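Local coordinates for protein homoprotocatechuate 2,3-dioxygenase (Brevibacterium fuscum, PDB 4Z6M) that catalyses the iron(II)-dependent, oxygen-consuming ring opening of the catechol homoprotocatechuate, at residues 54-58 with 149-153; 286-291 with 339-343. The protein carries 1 engineered substitution. All blocks are in the same frame, centred on the assembly; numbering follows the deposited sequence.

In the fold
Both contacts lie away from the iron(II) ion held by His155, His214 and Glu267, and they tie down different parts of the chain. Contact 1 is the nearer to the metal: it docks the turn at 54-58, in the first of two glyoxalase-family regions, against 149-153, the approach to strand 152-160, which carries His155 two residues further on. In contact 1 the side chain of Leu153 is about 10 Å from the bound iron(II) ion. Contact 2 joins 286-291 to 339-343 in the C-terminal part of the chain, where a third subunit packs. The two centres are 34 Å apart, their nearest atoms about 21 Å, and the contacts follow one another along the sequence.

Contact 1 of 2, residues 54-58 with 149-153; sequences RSFEE and ELVRL
Phe56 and Glu57 each give their backbone N-H to a carbonyl of the facing segment. Phe56 N reaches Leu150 O at 3.0 Å in a nearly straight bond lying in the carbonyl plane, and Glu57 N reaches Val151 O, also at 3.0 Å, from a little out of that plane. These two consecutive N-H groups belong to a type I turn, Ser55 to Glu58, whose closing bond is weak.

Side chains flank the pair. Phe56, with CG anti to the backbone N (chi1 -165°), sets its ring beside Glu149; OE2 of Glu149 comes within 3.4 Å of Phe56 CD1, approaching obliquely, while its hydrogen bond is to His42. Glu57 extends along Val151. In one of two conformers of Arg152, NH1 forms a salt bridge with Glu57 OE1 at 3.1 Å, its hydrogen bond weak, and shares a water with Glu57 OE2; the second conformer makes both links less certain. His220 also binds OE2, so an acid here serves several donors. Ser55 is short enough for CB and OG to lie against Val151 and Arg152 CA, while OG hydrogen-bonds Asn63 OD1. A second water accepts from Leu153 N and donates to Glu58 OE1, which also accepts from Asn63 ND2 and forms a salt bridge with Arg17.

The contact fastens the loop between strands 50-54 and 64-68 to the start of strand 152-160, which runs antiparallel to strand 211-218; Ser218 there bonds the backbones of Val151 and Arg152.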
ATOM      1  N   ARG A  54     -24.977  -0.645  -0.807  1.00  8.04           N
ATOM      2  CA  ARG A  54     -24.205   0.454  -1.337  1.00  7.85           C
ATOM      3  C   ARG A  54     -22.743   0.340  -0.954  1.00  7.77           C
ATOM      4  O   ARG A  54     -22.366  -0.285   0.036  1.00  7.18           O
ATOM      5  CB  ARG A  54     -24.773   1.812  -0.927  1.00  8.32           C
ATOM      6  CG  ARG A  54     -24.565   2.197   0.518  1.00  7.60           C
ATOM      7  CD  ARG A  54     -25.159   3.546   0.777  1.00  8.24           C
ATOM      8  NE  ARG A  54     -24.905   4.093   2.115  1.00  8.24           N
ATOM      9  CZ  ARG A  54     -25.704   3.910   3.165  1.00  7.73           C
ATOM     10  NH1 ARG A  54     -26.749   3.073   3.113  1.00  9.61           N
ATOM     11  NH2 ARG A  54     -25.455   4.566   4.279  1.00  8.94           N
ATOM     12  N   SER A  55     -21.937   0.990  -1.787  1.00  7.33           N
ATOM     13  CA  SER A  55     -20.503   1.088  -1.554  1.00  7.13           C
ATOM     14  C   SER A  55     -20.176   2.158  -0.508  1.00  6.87           C
ATOM     15  O   SER A  55     -21.021   2.974  -0.140  1.00  7.48           O
ATOM     16  CB  SER A  55     -19.805   1.357  -2.881  1.00  7.69           C
ATOM     17  OG  SER A  55     -20.164   2.596  -3.401  1.00 10.25           O
ATOM     18  N   PHE A  56     -18.910   2.172  -0.086  1.00  6.50           N
ATOM     19  CA  PHE A  56     -18.450   3.033   1.021  1.00  6.69           C
ATOM     20  C   PHE A  56     -18.681   4.509   0.746  1.00  7.00           C
ATOM     21  O   PHE A  56     -18.957   5.263   1.663  1.00  7.94           O
ATOM     22  CB  PHE A  56     -16.960   2.781   1.246  1.00  7.63           C
ATOM     23  CG  PHE A  56     -16.397   3.290   2.552  1.00  7.63           C
ATOM     24  CD1 PHE A  56     -16.879   2.816   3.770  1.00  7.87           C
ATOM     25  CD2 PHE A  56     -15.332   4.186   2.563  1.00  7.76           C
ATOM     26  CE1 PHE A  56     -16.327   3.254   4.958  1.00  8.05           C
ATOM     27  CE2 PHE A  56     -14.769   4.591   3.762  1.00  7.30           C
ATOM     28  CZ  PHE A  56     -15.268   4.123   4.939  1.00  7.56           C
ATOM     29  N   GLU A  57     -18.482   4.951  -0.501  1.00  6.66           N
ATOM     30  CA  GLU A  57     -18.525   6.384  -0.805  1.00  7.49           C
ATOM     31  C   GLU A  57     -19.832   6.861  -1.444  1.00  7.61           C
ATOM     32  O   GLU A  57     -19.948   8.018  -1.835  1.00  9.06           O
ATOM     33  CB  GLU A  57     -17.327   6.780  -1.686  1.00  7.74           C
ATOM     34  CG  GLU A  57     -16.005   6.564  -1.002  1.00  8.41           C
ATOM     35  CD  GLU A  57     -14.811   7.075  -1.800  1.00 10.75           C
ATOM     36  OE1 GLU A  57     -14.972   7.293  -3.023  1.00 11.88           O
ATOM     37  OE2 GLU A  57     -13.733   7.215  -1.158  1.00 14.31           O
ATOM     38  N   GLU A  58     -20.810   5.969  -1.559  1.00  7.60           N
ATOM     39  CA  GLU A  58     -22.048   6.320  -2.258  1.00  8.00           C
ATOM     40  C   GLU A  58     -22.991   7.150  -1.400  1.00  7.80           C
ATOM     41  O   GLU A  58     -23.090   6.937  -0.198  1.00  9.27           O
ATOM     42  CB  GLU A  58     -22.759   5.048  -2.703  1.00  7.66           C
ATOM     43  CG  GLU A  58     -23.946   5.313  -3.621  1.00  7.95           C
ATOM     44  CD  GLU A  58     -23.543   6.147  -4.819  1.00  8.09           C
ATOM     45  OE1 GLU A  58     -22.996   5.539  -5.791  1.00  8.05           O
ATOM     46  OE2 GLU A  58     -23.749   7.389  -4.810  1.00  8.38           O
ATOM     47  N   GLU A 149     -12.385  -3.032   1.450  1.00  7.23           N
ATOM     48  CA  GLU A 149     -13.556  -2.160   1.207  1.00  7.42           C
ATOM     49  C   GLU A 149     -13.811  -1.802  -0.250  1.00  7.36           C
ATOM     50  O   GLU A 149     -12.927  -1.299  -0.954  1.00  7.57           O
ATOM     51  CB  GLU A 149     -13.444  -0.872   2.012  1.00  8.35           C
ATOM     52  CG  GLU A 149     -14.711  -0.036   2.031  1.00  9.11           C
ATOM     53  CD  GLU A 149     -15.811  -0.617   2.901  1.00  9.60           C
ATOM     54  OE1 GLU A 149     -15.508  -1.318   3.881  1.00  9.73           O
ATOM     55  OE2 GLU A 149     -16.974  -0.341   2.596  1.00  9.65           O
ATOM     56  N   LEU A 150     -15.043  -2.050  -0.678  1.00  7.23           N
ATOM     57  CA  LEU A 150     -15.528  -1.601  -1.966  1.00  7.28           C
ATOM     58  C   LEU A 150     -16.068  -0.197  -1.855  1.00  7.09           C
ATOM     59  O   LEU A 150     -17.009   0.072  -1.120  1.00  8.17           O
ATOM     60  CB  LEU A 150     -16.601  -2.558  -2.466  1.00  7.67           C
ATOM     61  CG  LEU A 150     -16.186  -4.037  -2.497  1.00  7.52           C
ATOM     62  CD1 LEU A 150     -17.288  -4.864  -3.150  1.00  8.10           C
ATOM     63  CD2 LEU A 150     -14.881  -4.247  -3.243  1.00  7.88           C
ATOM     64  N   VAL A 151     -15.461   0.722  -2.583  1.00  6.90           N
ATOM     65  CA  VAL A 151     -15.690   2.154  -2.357  1.00  7.61           C
ATOM     66  C   VAL A 151     -16.641   2.826  -3.345  1.00  7.35           C
ATOM     67  O   VAL A 151     -17.292   3.797  -2.978  1.00  7.52           O
ATOM     68  CB  VAL A 151     -14.352   2.924  -2.253  1.00  8.45           C
ATOM     69  CG1 VAL A 151     -13.488   2.327  -1.155  1.00 10.36           C
ATOM     70  CG2 VAL A 151     -13.591   2.951  -3.561  1.00 10.04           C
ATOM     71  N   ARG A 152     -16.737   2.295  -4.571  0.50  7.01           N
ATOM     72  CA  ARG A 152     -17.613   2.858  -5.604  0.50  7.56           C
ATOM     73  C   ARG A 152     -18.122   1.732  -6.480  0.50  7.43           C
ATOM     74  O   ARG A 152     -17.452   0.700  -6.611  0.50  8.09           O
ATOM     75  CB  ARG A 152     -16.878   3.846  -6.506  0.50  8.54           C
ATOM     76  CG  ARG A 152     -16.496   5.163  -5.859  0.50  9.27           C
ATOM     77  CD  ARG A 152     -15.894   6.107  -6.887  0.50 10.68           C
ATOM     78  NE  ARG A 152     -14.612   5.597  -7.366  0.50 12.05           N
ATOM     79  CZ  ARG A 152     -13.467   5.707  -6.702  0.50 11.76           C
ATOM     80  NH1 ARG A 152     -13.428   6.336  -5.532  0.50 11.12           N
ATOM     81  NH2 ARG A 152     -12.346   5.206  -7.213  0.50 11.47           N
ATOM     82  N   LEU A 153     -19.279   1.935  -7.102  1.00  7.41           N
ATOM     83  CA  LEU A 153     -19.620   1.190  -8.302  1.00  7.14           C
ATOM     84  C   LEU A 153     -18.849   1.791  -9.465  1.00  7.33           C
ATOM     85  O   LEU A 153     -18.919   3.010  -9.676  1.00  9.63           O
ATOM     86  CB  LEU A 153     -21.114   1.310  -8.580  1.00  8.18           C
ATOM     87  CG  LEU A 153     -21.571   0.591  -9.851  1.00  8.95           C
ATOM     88  CD1 LEU A 153     -21.428  -0.905  -9.704  1.00  9.72           C
ATOM     89  CD2 LEU A 153     -22.989   0.985 -10.188  1.00 10.17           C
TER
HETATM   90  O   HOH W   1     -20.464   4.465  -6.240  1.00 14.47           O
HETATM   91  O   HOH W   2     -11.840   7.488  -3.370  1.00 17.20           O

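Contact 2 of 2, residues 286-291 with 339-343; sequences NVHDNQ and FSFTR
Phe341 lays one face of its ring against the backbone at His288 and Asp289. Asp289 CA sits 3.8 Å from the ring centroid, close enough to the normal for a CH-pi contact, and CB of the same residue adds to the cover. The torsion responsible is chi1 62°, which holds CG between the backbone N and the carbonyl carbon and folds the ring back over the opposing segment. A large aromatic suits this place because a flat ring can lie against this backbone, with Asp289 CA over its face and His288 O on the same side, toward the rim.

Under the ring the backbones form a single bridge between Asp289 and Phe341: Phe341 N donates to His288 O and Asn290 N to Phe341 O, each at 2.8 Å and each close to linear at the acceptor.

His288 adds a side-chain bond to this pair. Its CG lies beside the backbone N (chi1 -55°), which brings ND1 to Phe339 O at 2.8 Å. The oxygen lies in the imidazole plane, whereas the nitrogen stands 36° out of the carbonyl plane. This bond implies a proton on ND1 and fixes the ring's rotation, with Val287 CG1 over one face.

Two Asx turns shape the loop: Asn286 OD1 accepts from His288 N at 2.9 Å, and Asp289 OD1 from Gln291 N. A short acid or amide side chain is the right length for each. Asp289 OD1 also forms a salt bridge with Arg236 of the third subunit. Asn290 ND2, bonded to Gly297 O, shares a water with Thr342 OG1, which bonds Gly349 O.

The bridge thus joins the loop after strand 283-286, outermost in its sheet within this chain, to the end of strand 339-340, which pairs with strand 351-352, while helix 329-333 packs against Val287 and His288.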
ATOM      1  N   ASN A 286      -4.373  -5.218 -30.318  1.00  6.50           N
ATOM      2  CA  ASN A 286      -4.578  -6.408 -31.140  1.00  7.00           C
ATOM      3  C   ASN A 286      -5.008  -7.566 -30.261  1.00  7.02           C
ATOM      4  O   ASN A 286      -4.447  -7.770 -29.178  1.00  6.71           O
ATOM      5  CB  ASN A 286      -3.296  -6.775 -31.866  1.00  7.33           C
ATOM      6  CG  ASN A 286      -3.518  -7.849 -32.899  1.00  7.91           C
ATOM      7  OD1 ASN A 286      -3.347  -9.036 -32.613  1.00  9.11           O
ATOM      8  ND2 ASN A 286      -3.879  -7.444 -34.110  1.00  8.83           N
ATOM      9  N   VAL A 287      -5.963  -8.358 -30.734  1.00  6.88           N
ATOM     10  CA  VAL A 287      -6.477  -9.476 -29.949  1.00  6.91           C
ATOM     11  C   VAL A 287      -5.411 -10.505 -29.580  1.00  6.84           C
ATOM     12  O   VAL A 287      -5.571 -11.243 -28.619  1.00  8.00           O
ATOM     13  CB  VAL A 287      -7.668 -10.154 -30.699  1.00  7.57           C
ATOM     14  CG1 VAL A 287      -7.183 -10.966 -31.896  1.00  8.26           C
ATOM     15  CG2 VAL A 287      -8.542 -10.966 -29.760  1.00  7.74           C
ATOM     16  N   HIS A 288      -4.346 -10.599 -30.386  1.00  6.93           N
ATOM     17  CA  HIS A 288      -3.294 -11.573 -30.139  1.00  6.78           C
ATOM     18  C   HIS A 288      -2.204 -11.058 -29.210  1.00  6.94           C
ATOM     19  O   HIS A 288      -1.289 -11.807 -28.876  1.00  6.97           O
ATOM     20  CB  HIS A 288      -2.671 -12.061 -31.437  1.00  7.39           C
ATOM     21  CG  HIS A 288      -3.669 -12.617 -32.395  1.00  7.63           C
ATOM     22  ND1 HIS A 288      -4.146 -13.905 -32.326  1.00 10.21           N
ATOM     23  CD2 HIS A 288      -4.306 -12.028 -33.438  1.00  7.55           C
ATOM     24  CE1 HIS A 288      -5.033 -14.088 -33.291  1.00 10.20           C
ATOM     25  NE2 HIS A 288      -5.160 -12.968 -33.971  1.00  9.93           N
ATOM     26  N   ASP A 289      -2.317  -9.819 -28.737  1.00  6.92           N
ATOM     27  CA  ASP A 289      -1.326  -9.245 -27.808  1.00  6.61           C
ATOM     28  C   ASP A 289      -1.593  -9.796 -26.405  1.00  6.76           C
ATOM     29  O   ASP A 289      -2.635  -9.505 -25.804  1.00  6.49           O
ATOM     30  CB  ASP A 289      -1.484  -7.722 -27.843  1.00  6.59           C
ATOM     31  CG  ASP A 289      -0.481  -6.980 -26.969  1.00  6.95           C
ATOM     32  OD1 ASP A 289       0.051  -7.585 -26.020  1.00  7.15           O
ATOM     33  OD2 ASP A 289      -0.274  -5.785 -27.240  1.00  8.39           O
ATOM     34  N   ASN A 290      -0.692 -10.638 -25.918  1.00  6.24           N
ATOM     35  CA  ASN A 290      -0.878 -11.305 -24.650  1.00  6.03           C
ATOM     36  C   ASN A 290      -0.737 -10.395 -23.445  1.00  6.24           C
ATOM     37  O   ASN A 290      -0.900 -10.879 -22.345  1.00  7.16           O
ATOM     38  CB  ASN A 290       0.104 -12.473 -24.515  1.00  6.87           C
ATOM     39  CG  ASN A 290      -0.251 -13.404 -23.376  1.00  6.64           C
ATOM     40  OD1 ASN A 290      -1.370 -13.926 -23.297  1.00  7.65           O
ATOM     41  ND2 ASN A 290       0.706 -13.626 -22.478  1.00  6.71           N
ATOM     42  N   GLN A 291      -0.499  -9.099 -23.636  1.00  6.11           N
ATOM     43  CA  GLN A 291      -0.562  -8.132 -22.537  1.00  6.30           C
ATOM     44  C   GLN A 291      -1.832  -7.280 -22.515  1.00  6.35           C
ATOM     45  O   GLN A 291      -1.957  -6.390 -21.672  1.00  6.92           O
ATOM     46  CB  GLN A 291       0.691  -7.236 -22.505  1.00  5.92           C
ATOM     47  CG  GLN A 291       1.981  -8.013 -22.312  1.00  6.09           C
ATOM     48  CD  GLN A 291       3.258  -7.196 -22.070  1.00  5.96           C
ATOM     49  OE1 GLN A 291       4.339  -7.767 -21.986  1.00  6.97           O
ATOM     50  NE2 GLN A 291       3.154  -5.890 -22.013  1.00  6.86           N
ATOM     51  N   PHE A 339      -3.369 -18.154 -31.178  1.00 10.43           N
ATOM     52  CA  PHE A 339      -2.038 -17.579 -31.139  1.00  9.40           C
ATOM     53  C   PHE A 339      -2.059 -16.348 -30.260  1.00  7.77           C
ATOM     54  O   PHE A 339      -2.989 -15.543 -30.322  1.00  8.15           O
ATOM     55  CB  PHE A 339      -1.594 -17.185 -32.548  1.00  9.43           C
ATOM     56  CG  PHE A 339      -0.257 -16.526 -32.593  1.00  9.27           C
ATOM     57  CD1 PHE A 339       0.908 -17.273 -32.504  1.00  9.09           C
ATOM     58  CD2 PHE A 339      -0.164 -15.151 -32.735  1.00 10.62           C
ATOM     59  CE1 PHE A 339       2.143 -16.637 -32.543  1.00 10.82           C
ATOM     60  CE2 PHE A 339       1.068 -14.519 -32.770  1.00 11.18           C
ATOM     61  CZ  PHE A 339       2.214 -15.269 -32.673  1.00 11.15           C
ATOM     62  N   SER A 340      -1.010 -16.171 -29.465  0.50  7.81           N
ATOM     63  CA  SER A 340      -0.721 -14.871 -28.869  0.50  7.93           C
ATOM     64  C   SER A 340       0.766 -14.587 -28.821  0.50  8.00           C
ATOM     65  O   SER A 340       1.592 -15.502 -28.892  0.50  8.33           O
ATOM     66  CB  SER A 340      -1.343 -14.742 -27.469  0.50  8.03           C
ATOM     67  OG  SER A 340      -0.632 -15.477 -26.488  0.50  8.90           O
ATOM     68  N   PHE A 341       1.103 -13.306 -28.694  1.00  7.42           N
ATOM     69  CA  PHE A 341       2.494 -12.864 -28.650  1.00  7.48           C
ATOM     70  C   PHE A 341       2.763 -12.008 -27.427  1.00  7.51           C
ATOM     71  O   PHE A 341       1.857 -11.381 -26.876  1.00  7.90           O
ATOM     72  CB  PHE A 341       2.896 -12.121 -29.933  1.00  7.40           C
ATOM     73  CG  PHE A 341       2.120 -10.849 -30.195  1.00  7.57           C
ATOM     74  CD1 PHE A 341       2.449  -9.683 -29.547  1.00  7.86           C
ATOM     75  CD2 PHE A 341       1.071 -10.833 -31.082  1.00  8.55           C
ATOM     76  CE1 PHE A 341       1.734  -8.517 -29.758  1.00  8.96           C
ATOM     77  CE2 PHE A 341       0.358  -9.679 -31.303  1.00  9.61           C
ATOM     78  CZ  PHE A 341       0.699  -8.513 -30.660  1.00  9.57           C
ATOM     79  N   THR A 342       4.035 -11.952 -27.052  1.00  7.27           N
ATOM     80  CA  THR A 342       4.512 -10.994 -26.050  1.00  7.27           C
ATOM     81  C   THR A 342       5.009  -9.719 -26.730  1.00  7.61           C
ATOM     82  O   THR A 342       4.646  -8.620 -26.349  1.00  8.05           O
ATOM     83  CB  THR A 342       5.610 -11.598 -25.171  1.00  8.05           C
ATOM     84  OG1 THR A 342       5.103 -12.754 -24.479  1.00  8.12           O
ATOM     85  CG2 THR A 342       6.088 -10.579 -24.138  1.00  8.24           C
ATOM     86  N   ARG A 343       5.808  -9.900 -27.779  1.00  7.89           N
ATOM     87  CA  ARG A 343       6.281  -8.803 -28.596  1.00  8.02           C
ATOM     88  C   ARG A 343       5.848  -9.066 -30.026  1.00  8.33           C
ATOM     89  O   ARG A 343       6.110 -10.140 -30.572  1.00  9.66           O
ATOM     90  CB  ARG A 343       7.801  -8.711 -28.533  1.00  8.17           C
ATOM     91  CG  ARG A 343       8.355  -8.329 -27.174  1.00  9.05           C
ATOM     92  CD  ARG A 343       9.823  -8.698 -27.008  1.00  9.22           C
ATOM     93  NE  ARG A 343      10.032 -10.134 -27.004  1.00  9.47           N
ATOM     94  CZ  ARG A 343       9.935 -10.929 -25.945  1.00  9.05           C
ATOM     95  NH1 ARG A 343       9.658 -10.425 -24.741  1.00  9.21           N
ATOM     96  NH2 ARG A 343      10.091 -12.252 -26.098  1.00 10.19           N
TER
HETATM   97  O   HOH W   3       3.389 -12.389 -22.345  1.00  7.92           O